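Local atomic coordinates of TIR-NB-LRR type resistance protein RPV1 (Vitis rotundifolia, PDB entry 5KU7), a protein that belongs to the TIR-NB-LRR class of plant disease-resistance proteins, intracellular immune receptors, here represented by its TIR domain. Residues Y21-H26 with V65-E70. Numbering follows the deposited sequence.
Sequences YNFTDH and VIVFSE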
loop_
_atom_site.group_PDB
_atom_site.type_symbol
_atom_site.label_atom_id
_atom_site.label_comp_id
_atom_site.label_asym_id
_atom_site.label_seq_id
_atom_site.Cartn_x
_atom_site.Cartn_y
_atom_site.Cartn_z
ATOM N N TYR A 21 2.040 2.144 8.030
ATOM C CA TYR A 21 1.203 3.103 7.360
ATOM C C TYR A 21 0.770 2.671 5.984
ATOM O O TYR A 21 -0.099 3.299 5.399
ATOM C CB TYR A 21 1.924 4.447 7.275
ATOM C CG TYR A 21 2.126 5.024 8.635
ATOM C CD1 TYR A 21 1.043 5.424 9.396
ATOM C CD2 TYR A 21 3.395 5.114 9.192
ATOM C CE1 TYR A 21 1.216 5.941 10.657
ATOM C CE2 TYR A 21 3.581 5.634 10.449
ATOM C CZ TYR A 21 2.488 6.042 11.178
ATOM O OH TYR A 21 2.672 6.551 12.438
ATOM N N ASN A 22 1.371 1.616 5.450
ATOM C CA ASN A 22 0.987 1.218 4.103
ATOM C C ASN A 22 0.399 -0.191 4.086
ATOM O O ASN A 22 -0.813 -0.348 4.283
ATOM C CB ASN A 22 2.175 1.378 3.127
ATOM C CG ASN A 22 3.523 1.082 3.777
ATOM O OD1 ASN A 22 3.812 -0.050 4.171
ATOM N ND2 ASN A 22 4.370 2.100 3.851
ATOM N N PHE A 23 1.226 -1.208 3.848
ATOM C CA PHE A 23 0.688 -2.547 3.608
ATOM C C PHE A 23 -0.219 -3.071 4.719
ATOM O O PHE A 23 -1.367 -3.465 4.471
ATOM C CB PHE A 23 1.802 -3.568 3.387
ATOM C CG PHE A 23 1.281 -4.967 3.219
ATOM C CD1 PHE A 23 0.723 -5.369 2.001
ATOM C CD2 PHE A 23 1.290 -5.860 4.284
ATOM C CE1 PHE A 23 0.226 -6.649 1.842
ATOM C CE2 PHE A 23 0.780 -7.162 4.142
ATOM C CZ PHE A 23 0.246 -7.561 2.924
ATOM N N THR A 24 0.286 -3.069 5.941
ATOM C CA THR A 24 -0.467 -3.639 7.048
ATOM C C THR A 24 -1.766 -2.867 7.233
ATOM O O THR A 24 -2.785 -3.439 7.597
ATOM C CB THR A 24 0.347 -3.619 8.351
ATOM O OG1 THR A 24 1.571 -4.348 8.160
ATOM C CG2 THR A 24 -0.442 -4.252 9.455
ATOM N N ASP A 25 -1.729 -1.566 6.956
ATOM C CA ASP A 25 -2.939 -0.737 7.036
ATOM C C ASP A 25 -3.982 -1.167 6.005
ATOM O O ASP A 25 -5.153 -1.363 6.361
ATOM C CB ASP A 25 -2.589 0.742 6.846
ATOM C CG ASP A 25 -3.742 1.650 7.166
ATOM O OD1 ASP A 25 -4.461 1.355 8.128
ATOM O OD2 ASP A 25 -3.960 2.653 6.463
ATOM N N HIS A 26 -3.549 -1.342 4.745
ATOM C CA HIS A 26 -4.436 -1.819 3.660
ATOM C C HIS A 26 -4.976 -3.220 3.988
ATOM O O HIS A 26 -6.146 -3.526 3.723
ATOM C CB HIS A 26 -3.705 -1.836 2.299
ATOM C CG HIS A 26 -3.308 -0.472 1.806
ATOM N ND1 HIS A 26 -4.220 0.543 1.593
ATOM C CD2 HIS A 26 -2.095 0.044 1.498
ATOM C CE1 HIS A 26 -3.586 1.624 1.175
ATOM N NE2 HIS A 26 -2.297 1.349 1.116
ATOM N N VAL A 65 -2.399 -12.724 12.403
ATOM C CA VAL A 65 -1.789 -12.591 11.086
ATOM C C VAL A 65 -0.447 -11.945 11.310
ATOM O O VAL A 65 -0.381 -10.878 11.913
ATOM C CB VAL A 65 -2.609 -11.719 10.122
ATOM C CG1 VAL A 65 -1.811 -11.467 8.867
ATOM C CG2 VAL A 65 -3.915 -12.374 9.773
ATOM N N ILE A 66 0.623 -12.588 10.856
ATOM C CA ILE A 66 1.948 -12.027 11.044
ATOM C C ILE A 66 2.479 -11.438 9.752
ATOM O O ILE A 66 2.623 -12.139 8.752
ATOM C CB ILE A 66 2.943 -13.065 11.558
ATOM C CG1 ILE A 66 2.663 -13.401 13.031
ATOM C CG2 ILE A 66 4.334 -12.496 11.466
ATOM C CD1 ILE A 66 1.565 -14.388 13.244
ATOM N N VAL A 67 2.735 -10.136 9.764
ATOM C CA VAL A 67 3.361 -9.488 8.629
ATOM C C VAL A 67 4.862 -9.494 8.844
ATOM O O VAL A 67 5.435 -8.551 9.397
ATOM C CB VAL A 67 2.854 -8.059 8.438
ATOM C CG1 VAL A 67 3.469 -7.422 7.180
ATOM C CG2 VAL A 67 1.338 -8.054 8.369
ATOM N N PHE A 68 5.490 -10.600 8.472
ATOM C CA PHE A 68 6.941 -10.661 8.485
ATOM C C PHE A 68 7.469 -9.697 7.427
ATOM O O PHE A 68 7.126 -9.798 6.240
ATOM C CB PHE A 68 7.440 -12.080 8.213
ATOM C CG PHE A 68 7.314 -13.014 9.392
ATOM C CD1 PHE A 68 7.911 -12.704 10.609
ATOM C CD2 PHE A 68 6.607 -14.198 9.284
ATOM C CE1 PHE A 68 7.810 -13.574 11.708
ATOM C CE2 PHE A 68 6.503 -15.060 10.368
ATOM C CZ PHE A 68 7.104 -14.737 11.587
ATOM N N SER A 69 8.288 -8.753 7.869
ATOM C CA SER A 69 8.898 -7.774 6.979
ATOM C C SER A 69 10.371 -7.680 7.341
ATOM O O SER A 69 10.793 -8.214 8.371
ATOM C CB SER A 69 8.202 -6.411 7.096
ATOM O OG SER A 69 8.150 -5.983 8.450
ATOM N N GLU A 70 11.128 -6.967 6.518
ATOM C CA GLU A 70 12.588 -6.946 6.582
ATOM C C GLU A 70 13.168 -6.787 7.991
ATOM O O GLU A 70 14.160 -7.447 8.337
ATOM C CB GLU A 70 13.121 -5.822 5.688
ATOM C CG GLU A 70 14.604 -5.940 5.340
ATOM C CD GLU A 70 15.143 -4.681 4.684
ATOM O OE1 GLU A 70 14.370 -3.716 4.549
ATOM O OE2 GLU A 70 16.326 -4.661 4.287
#
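Phe23 and Val67 meet through matching torsions: Phe23 holds CG trans to its own N (chi1 177°), and Val67 does the same with CG1 (chi1 -177°), which points the ring and the methyl at each other between helix and strand. There Phe23 CD2 lies 3.9 Å from Val67 CG1, and CE2 of the same ring is 4.1 Å from that methyl; the two distances place the methyl by the CD2-CE2 side of the ring, at an oblique approach. Thr24 supplies the second point. Its first torsion turns OG1 opposite its carbonyl carbon (chi1 -58°), and the oxygen sits evenly over the valine fork, 3.7 Å from both Val67 CG1 and Val67 CG2. No hydrogen bond crosses the contact, and the hydroxyl is instead bonded to Thr19 OG1, so its polar end is satisfied although buried against methyls. At the start of the helix, Phe23 N bonds Asn22 OD1 over 2.9 Å, while His26 N reaches Asn22 O at 2.9 Å and closes the first turn. The small interface, 115 Å² over both sides, joins helix 23-33 to strand 61-68, the central strand of the five-stranded parallel TIR sheet. Around it, Tyr101 of strand 95-101 stacks on the Phe23 ring, Phe14 of strand 8-14 touches Thr24 and Val67, and Ile158 of helix 154-175 packs against Phe23.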